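Local coordinates for protein cytochrome P450 (Bacillus megaterium, PDB 5L92) that binds heme and the steroid corticosterone and is a cytochrome P450 that probably acts as a monooxygenase, hydroxylating steroids with molecular oxygen, at residues F26-E31 with V314-S319; Y197-I202 with T228-V233. One frame throughout, in Å; residues are numbered along the deposited sequence.

How the contacts relate
Contact 1 joins helix 26-33, near the N-terminus, to the end of strand 312-315 and the start of helix 317-320, in the sheet-rich part of the P450 fold. Contact 2 joins helix 177-207 to helix 229-245, in the helical part. They share no element and lie on opposite sides of the chain's centre. Contact 1 is mostly buried and aromatic: a tyrosine and two tryptophans meet, and the tyrosine and one tryptophan are hydrogen-bonded to neighbours. Contact 2 is farther from the centre and partly buried. Aliphatic side chains and one tyrosine fill the space between two helices, and a capped helix start faces outward. Along the chain, contact 2 is nested inside the loop closed by contact 1.

Contact 1: F26-E31 with V314-S319; sequences FSWYEE and VPWMGS
Tyr29 holds CG beside its backbone N (chi1 -64°) and Trp316 does the same (chi1 -70°), which turns both rings into the gap between helix 26-31 and the strand end and helix start at 314-319. With Trp28, at the preceding helix position, they form an aromatic cluster at the strand-to-helix junction of the P450 sheet region. The edge of the Trp28 six-membered ring points at the face of the Trp316 ring, planes at 89°, with Trp28 CZ3 4.0 Å from Trp316 CZ2. Val314 CG1 lies on the opposite face of the Trp316 ring. Tyr29 meets Trp316 obliquely, with CE1 3.5 Å from Trp316 CE3. Its hydroxyl also touches this rim and is hydrogen-bonded to Gln290. Trp316 NE1 bonds to Asp48, so both rings are held at their polar ends. Tyr29 CE2 lies 3.6 Å from Gly318 C. A leucine in place of Tyr29 would probably leave Gln290 without its hydroxyl partner and open a gap beside Trp316 and Gly318. Met317 touches the heme. Ser319 OG is bonded to Phe50 O and Arg33. Over one face of the Tyr29 ring, Ser319 CB makes a CH-pi contact, 4.0 Å from the ring centroid.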
loop_
_atom_site.group_PDB
_atom_site.type_symbol
_atom_site.label_atom_id
_atom_site.label_comp_id
_atom_site.label_asym_id
_atom_site.label_seq_id
_atom_site.Cartn_x
_atom_site.Cartn_y
_atom_site.Cartn_z
ATOM N N PHE A 26 6.577 -11.208 12.935
ATOM C CA PHE A 26 5.695 -10.943 14.070
ATOM C C PHE A 26 6.255 -11.416 15.410
ATOM O O PHE A 26 5.903 -10.833 16.433
ATOM C CB PHE A 26 4.314 -11.549 13.788
ATOM C CG PHE A 26 3.794 -11.183 12.395
ATOM C CD1 PHE A 26 3.412 -9.907 12.119
ATOM C CD2 PHE A 26 3.741 -12.124 11.388
ATOM C CE1 PHE A 26 2.954 -9.558 10.850
ATOM C CE2 PHE A 26 3.289 -11.781 10.136
ATOM C CZ PHE A 26 2.921 -10.493 9.868
ATOM N N SER A 27 7.148 -12.397 15.432
ATOM C CA SER A 27 7.791 -12.763 16.697
ATOM C C SER A 27 8.710 -11.649 17.190
ATOM O O SER A 27 8.742 -11.341 18.389
ATOM C CB SER A 27 8.571 -14.071 16.535
ATOM O OG SER A 27 7.678 -15.155 16.487
ATOM N N TRP A 28 9.449 -11.032 16.272
ATOM C CA TRP A 28 10.252 -9.855 16.586
ATOM C C TRP A 28 9.405 -8.712 17.136
ATOM O O TRP A 28 9.747 -8.119 18.174
ATOM C CB TRP A 28 10.989 -9.388 15.342
ATOM C CG TRP A 28 11.870 -8.164 15.578
ATOM C CD1 TRP A 28 12.872 -8.039 16.518
ATOM C CD2 TRP A 28 11.813 -6.895 14.891
ATOM N NE1 TRP A 28 13.441 -6.779 16.441
ATOM C CE2 TRP A 28 12.814 -6.063 15.454
ATOM C CE3 TRP A 28 11.022 -6.383 13.854
ATOM C CZ2 TRP A 28 13.063 -4.773 14.990
ATOM C CZ3 TRP A 28 11.263 -5.099 13.404
ATOM C CH2 TRP A 28 12.269 -4.303 13.983
ATOM N N TYR A 29 8.329 -8.341 16.410
ATOM C CA TYR A 29 7.403 -7.320 16.898
ATOM C C TYR A 29 6.951 -7.624 18.327
ATOM O O TYR A 29 6.900 -6.732 19.182
ATOM C CB TYR A 29 6.153 -7.225 16.000
ATOM C CG TYR A 29 6.298 -6.792 14.547
ATOM C CD1 TYR A 29 7.408 -6.091 14.086
ATOM C CD2 TYR A 29 5.276 -7.066 13.641
ATOM C CE1 TYR A 29 7.508 -5.716 12.747
ATOM C CE2 TYR A 29 5.368 -6.708 12.331
ATOM C CZ TYR A 29 6.475 -6.010 11.883
ATOM O OH TYR A 29 6.552 -5.637 10.572
ATOM N N GLU A 30 6.541 -8.863 18.576
ATOM C CA GLU A 30 6.031 -9.234 19.895
ATOM C C GLU A 30 7.101 -9.062 20.968
ATOM O O GLU A 30 6.849 -8.457 22.018
ATOM C CB GLU A 30 5.529 -10.669 19.868
ATOM C CG GLU A 30 5.049 -11.215 21.218
ATOM C CD GLU A 30 4.535 -12.624 21.078
ATOM O OE1 GLU A 30 5.332 -13.508 20.692
ATOM O OE2 GLU A 30 3.332 -12.842 21.315
ATOM N N GLU A 31 8.295 -9.605 20.725
ATOM C CA GLU A 31 9.424 -9.395 21.625
ATOM C C GLU A 31 9.558 -7.923 22.004
ATOM O O GLU A 31 9.637 -7.583 23.190
ATOM C CB GLU A 31 10.727 -9.893 20.973
ATOM C CG GLU A 31 11.973 -9.852 21.886
ATOM C CD GLU A 31 11.828 -10.733 23.129
ATOM O OE1 GLU A 31 11.153 -11.786 23.052
ATOM O OE2 GLU A 31 12.377 -10.362 24.189
ATOM N N VAL A 314 9.943 5.311 13.140
ATOM C CA VAL A 314 9.304 4.288 12.308
ATOM C C VAL A 314 8.179 3.659 13.121
ATOM O O VAL A 314 8.386 2.823 13.985
ATOM C CB VAL A 314 10.333 3.224 11.853
ATOM C CG1 VAL A 314 9.663 2.136 10.995
ATOM C CG2 VAL A 314 11.456 3.889 11.062
ATOM N N PRO A 315 6.932 4.129 12.923
ATOM C CA PRO A 315 5.796 3.437 13.537
ATOM C C PRO A 315 5.434 2.180 12.753
ATOM O O PRO A 315 5.227 2.214 11.540
ATOM C CB PRO A 315 4.683 4.489 13.497
ATOM C CG PRO A 315 5.046 5.382 12.340
ATOM C CD PRO A 315 6.555 5.448 12.385
ATOM N N TRP A 316 5.375 1.064 13.465
ATOM C CA TRP A 316 5.139 -0.241 12.868
ATOM C C TRP A 316 3.663 -0.612 13.010
ATOM O O TRP A 316 3.263 -1.278 13.966
ATOM C CB TRP A 316 6.028 -1.280 13.530
ATOM C CG TRP A 316 7.521 -1.131 13.183
ATOM C CD1 TRP A 316 8.445 -0.380 13.840
ATOM C CD2 TRP A 316 8.218 -1.760 12.103
ATOM N NE1 TRP A 316 9.680 -0.511 13.250
ATOM C CE2 TRP A 316 9.568 -1.354 12.177
ATOM C CE3 TRP A 316 7.840 -2.657 11.106
ATOM C CZ2 TRP A 316 10.539 -1.802 11.275
ATOM C CZ3 TRP A 316 8.791 -3.091 10.194
ATOM C CH2 TRP A 316 10.136 -2.660 10.283
ATOM N N MET A 317 2.862 -0.288 11.998
ATOM C CA MET A 317 1.461 -0.692 12.076
ATOM C C MET A 317 1.337 -2.212 12.161
ATOM O O MET A 317 0.481 -2.720 12.889
ATOM C CB MET A 317 0.664 -0.152 10.897
ATOM C CG MET A 317 0.599 1.379 10.898
ATOM S SD MET A 317 1.856 2.043 9.799
ATOM C CE MET A 317 1.003 1.680 8.282
ATOM N N GLY A 318 2.217 -2.951 11.465
ATOM C CA GLY A 318 2.216 -4.402 11.568
ATOM C C GLY A 318 2.355 -4.916 12.996
ATOM O O GLY A 318 1.717 -5.909 13.379
ATOM N N SER A 319 3.177 -4.252 13.803
ATOM C CA SER A 319 3.297 -4.574 15.218
ATOM C C SER A 319 2.076 -4.140 16.024
ATOM O O SER A 319 1.555 -4.909 16.842
ATOM C CB SER A 319 4.556 -3.915 15.774
ATOM O OG SER A 319 4.785 -4.323 17.109
#

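Contact 2: Y197-I202 with T228-V233; sequences YFYRII and TDEEIV
Helix 197-202 and helix 229-233 cross at 114°, with their axes 9.8 Å apart at closest approach, and Phe198 and Val233 have the nearest CA atoms. Val233 is the central side chain. Its CG2 sits over the centre of the Tyr199 ring in a CH-pi contact, 3.8 Å from the centroid and 11° off the ring normal. Tyr199 has CG beside its backbone N (chi1 -83°), and the ring extends across to the other helix. The Asp229 CB lies at the ring edge, 4.3 Å from Tyr199 CE1. The phenol end reaches the Glu230 backbone, with Tyr199 OH 3.3 Å from Glu230 CA. Phe198 adds its CB, 3.9 Å from Val233 CG2, while its ring leads away toward Ser236, Ile237 and Leu240. Leu218 of helix 213-222 touches both Ile202 and Ile232. The Asp229 carboxylate forms a salt bridge with Arg206. Thr228 is the N-cap of the second helix: its OG1 accepts from Glu231 N at 3.0 Å. Glu231 OE1 accepts in return from Thr228 N, which approaches from above the carboxylate plane. This is a capping box at the N-terminus of helix 229-245, the long P450 helix that carries corticosterone-pocket residues farther along.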
loop_
_atom_site.group_PDB
_atom_site.type_symbol
_atom_site.label_atom_id
_atom_site.label_comp_id
_atom_site.label_asym_id
_atom_site.label_seq_id
_atom_site.Cartn_x
_atom_site.Cartn_y
_atom_site.Cartn_z
ATOM N N TYR A 197 7.649 11.457 -18.017
ATOM C CA TYR A 197 6.441 10.816 -18.525
ATOM C C TYR A 197 5.224 11.682 -18.253
ATOM O O TYR A 197 4.457 12.002 -19.169
ATOM C CB TYR A 197 6.245 9.429 -17.878
ATOM C CG TYR A 197 5.044 8.698 -18.417
ATOM C CD1 TYR A 197 3.782 8.877 -17.861
ATOM C CD2 TYR A 197 5.169 7.862 -19.512
ATOM C CE1 TYR A 197 2.695 8.237 -18.377
ATOM C CE2 TYR A 197 4.094 7.204 -20.029
ATOM C CZ TYR A 197 2.846 7.402 -19.468
ATOM O OH TYR A 197 1.739 6.757 -19.979
ATOM N N PHE A 198 5.025 12.088 -16.997
ATOM C CA PHE A 198 3.784 12.782 -16.684
ATOM C C PHE A 198 3.771 14.241 -17.141
ATOM O O PHE A 198 2.692 14.805 -17.326
ATOM C CB PHE A 198 3.484 12.673 -15.184
ATOM C CG PHE A 198 2.731 11.410 -14.829
ATOM C CD1 PHE A 198 1.389 11.286 -15.145
ATOM C CD2 PHE A 198 3.382 10.345 -14.240
ATOM C CE1 PHE A 198 0.684 10.124 -14.867
ATOM C CE2 PHE A 198 2.704 9.180 -13.930
ATOM C CZ PHE A 198 1.353 9.052 -14.248
ATOM N N TYR A 199 4.921 14.882 -17.321
ATOM C CA TYR A 199 4.877 16.205 -17.938
ATOM C C TYR A 199 4.355 16.125 -19.359
ATOM O O TYR A 199 3.589 16.990 -19.790
ATOM C CB TYR A 199 6.250 16.864 -17.909
ATOM C CG TYR A 199 6.511 17.530 -16.581
ATOM C CD1 TYR A 199 5.736 18.604 -16.181
ATOM C CD2 TYR A 199 7.505 17.087 -15.726
ATOM C CE1 TYR A 199 5.944 19.227 -14.998
ATOM C CE2 TYR A 199 7.734 17.724 -14.522
ATOM C CZ TYR A 199 6.943 18.798 -14.167
ATOM O OH TYR A 199 7.097 19.459 -12.971
ATOM N N ARG A 200 4.732 15.078 -20.095
ATOM C CA ARG A 200 4.159 14.876 -21.424
ATOM C C ARG A 200 2.652 14.646 -21.340
ATOM O O ARG A 200 1.874 15.332 -22.006
ATOM C CB ARG A 200 4.865 13.720 -22.128
ATOM C CG ARG A 200 4.412 13.490 -23.564
ATOM C CD ARG A 200 5.255 12.448 -24.258
ATOM N NE ARG A 200 5.406 11.216 -23.503
ATOM C CZ ARG A 200 4.476 10.272 -23.393
ATOM N NH1 ARG A 200 3.278 10.403 -23.977
ATOM N NH2 ARG A 200 4.746 9.187 -22.681
ATOM N N ILE A 201 2.202 13.749 -20.495
ATOM C CA ILE A 201 0.785 13.533 -20.328
ATOM C C ILE A 201 0.024 14.845 -20.078
ATOM O O ILE A 201 -1.016 15.090 -20.623
ATOM C CB ILE A 201 0.505 12.584 -19.156
ATOM C CG1 ILE A 201 1.163 11.249 -19.365
ATOM C CG2 ILE A 201 -0.969 12.414 -18.963
ATOM C CD1 ILE A 201 0.691 10.534 -20.565
ATOM N N ILE A 202 0.565 15.670 -19.222
ATOM C CA ILE A 202 -0.039 16.938 -18.874
ATOM C C ILE A 202 -0.216 17.820 -20.128
ATOM O O ILE A 202 -1.260 18.386 -20.350
ATOM C CB ILE A 202 0.745 17.591 -17.724
ATOM C CG1 ILE A 202 0.613 16.766 -16.464
ATOM C CG2 ILE A 202 0.296 18.990 -17.417
ATOM C CD1 ILE A 202 1.555 17.187 -15.368
ATOM N N THR A 228 0.630 23.843 -8.651
ATOM C CA THR A 228 1.603 23.861 -9.733
ATOM C C THR A 228 1.503 22.602 -10.580
ATOM O O THR A 228 0.979 21.568 -10.159
ATOM C CB THR A 228 3.033 23.980 -9.200
ATOM O OG1 THR A 228 3.415 22.757 -8.521
ATOM C CG2 THR A 228 3.167 25.186 -8.238
ATOM N N ASP A 229 2.048 22.694 -11.789
ATOM C CA ASP A 229 2.123 21.509 -12.621
ATOM C C ASP A 229 2.953 20.422 -11.968
ATOM O O ASP A 229 2.614 19.242 -12.095
ATOM C CB ASP A 229 2.693 21.842 -13.989
ATOM C CG ASP A 229 1.684 22.514 -14.882
ATOM O OD1 ASP A 229 0.479 22.507 -14.560
ATOM O OD2 ASP A 229 2.089 23.051 -15.927
ATOM N N GLU A 230 4.043 20.794 -11.282
ATOM C CA GLU A 230 4.824 19.809 -10.545
ATOM C C GLU A 230 3.945 19.081 -9.534
ATOM O O GLU A 230 4.143 17.888 -9.269
ATOM C CB GLU A 230 6.011 20.488 -9.841
ATOM C CG GLU A 230 7.029 19.524 -9.188
ATOM C CD GLU A 230 8.099 20.228 -8.375
ATOM O OE1 GLU A 230 7.838 21.328 -7.851
ATOM O OE2 GLU A 230 9.203 19.676 -8.255
ATOM N N GLU A 231 2.983 19.790 -8.944
ATOM C CA GLU A 231 2.125 19.173 -7.935
ATOM C C GLU A 231 1.175 18.164 -8.572
ATOM O O GLU A 231 0.947 17.078 -8.018
ATOM C CB GLU A 231 1.376 20.256 -7.168
ATOM C CG GLU A 231 2.228 20.851 -6.042
ATOM C CD GLU A 231 1.670 22.141 -5.427
ATOM O OE1 GLU A 231 0.577 22.583 -5.830
ATOM O OE2 GLU A 231 2.333 22.712 -4.535
ATOM N N ILE A 232 0.673 18.470 -9.768
ATOM C CA ILE A 232 -0.159 17.511 -10.475
ATOM C C ILE A 232 0.658 16.283 -10.861
ATOM O O ILE A 232 0.199 15.141 -10.711
ATOM C CB ILE A 232 -0.819 18.178 -11.701
ATOM C CG1 ILE A 232 -1.620 19.393 -11.242
ATOM C CG2 ILE A 232 -1.708 17.154 -12.470
ATOM C CD1 ILE A 232 -2.363 20.072 -12.330
ATOM N N VAL A 233 1.881 16.493 -11.352
ATOM C CA VAL A 233 2.767 15.371 -11.657
ATOM C C VAL A 233 3.016 14.531 -10.406
ATOM O O VAL A 233 2.940 13.303 -10.447
ATOM C CB VAL A 233 4.077 15.879 -12.282
ATOM C CG1 VAL A 233 5.165 14.799 -12.297
ATOM C CG2 VAL A 233 3.808 16.318 -13.713
#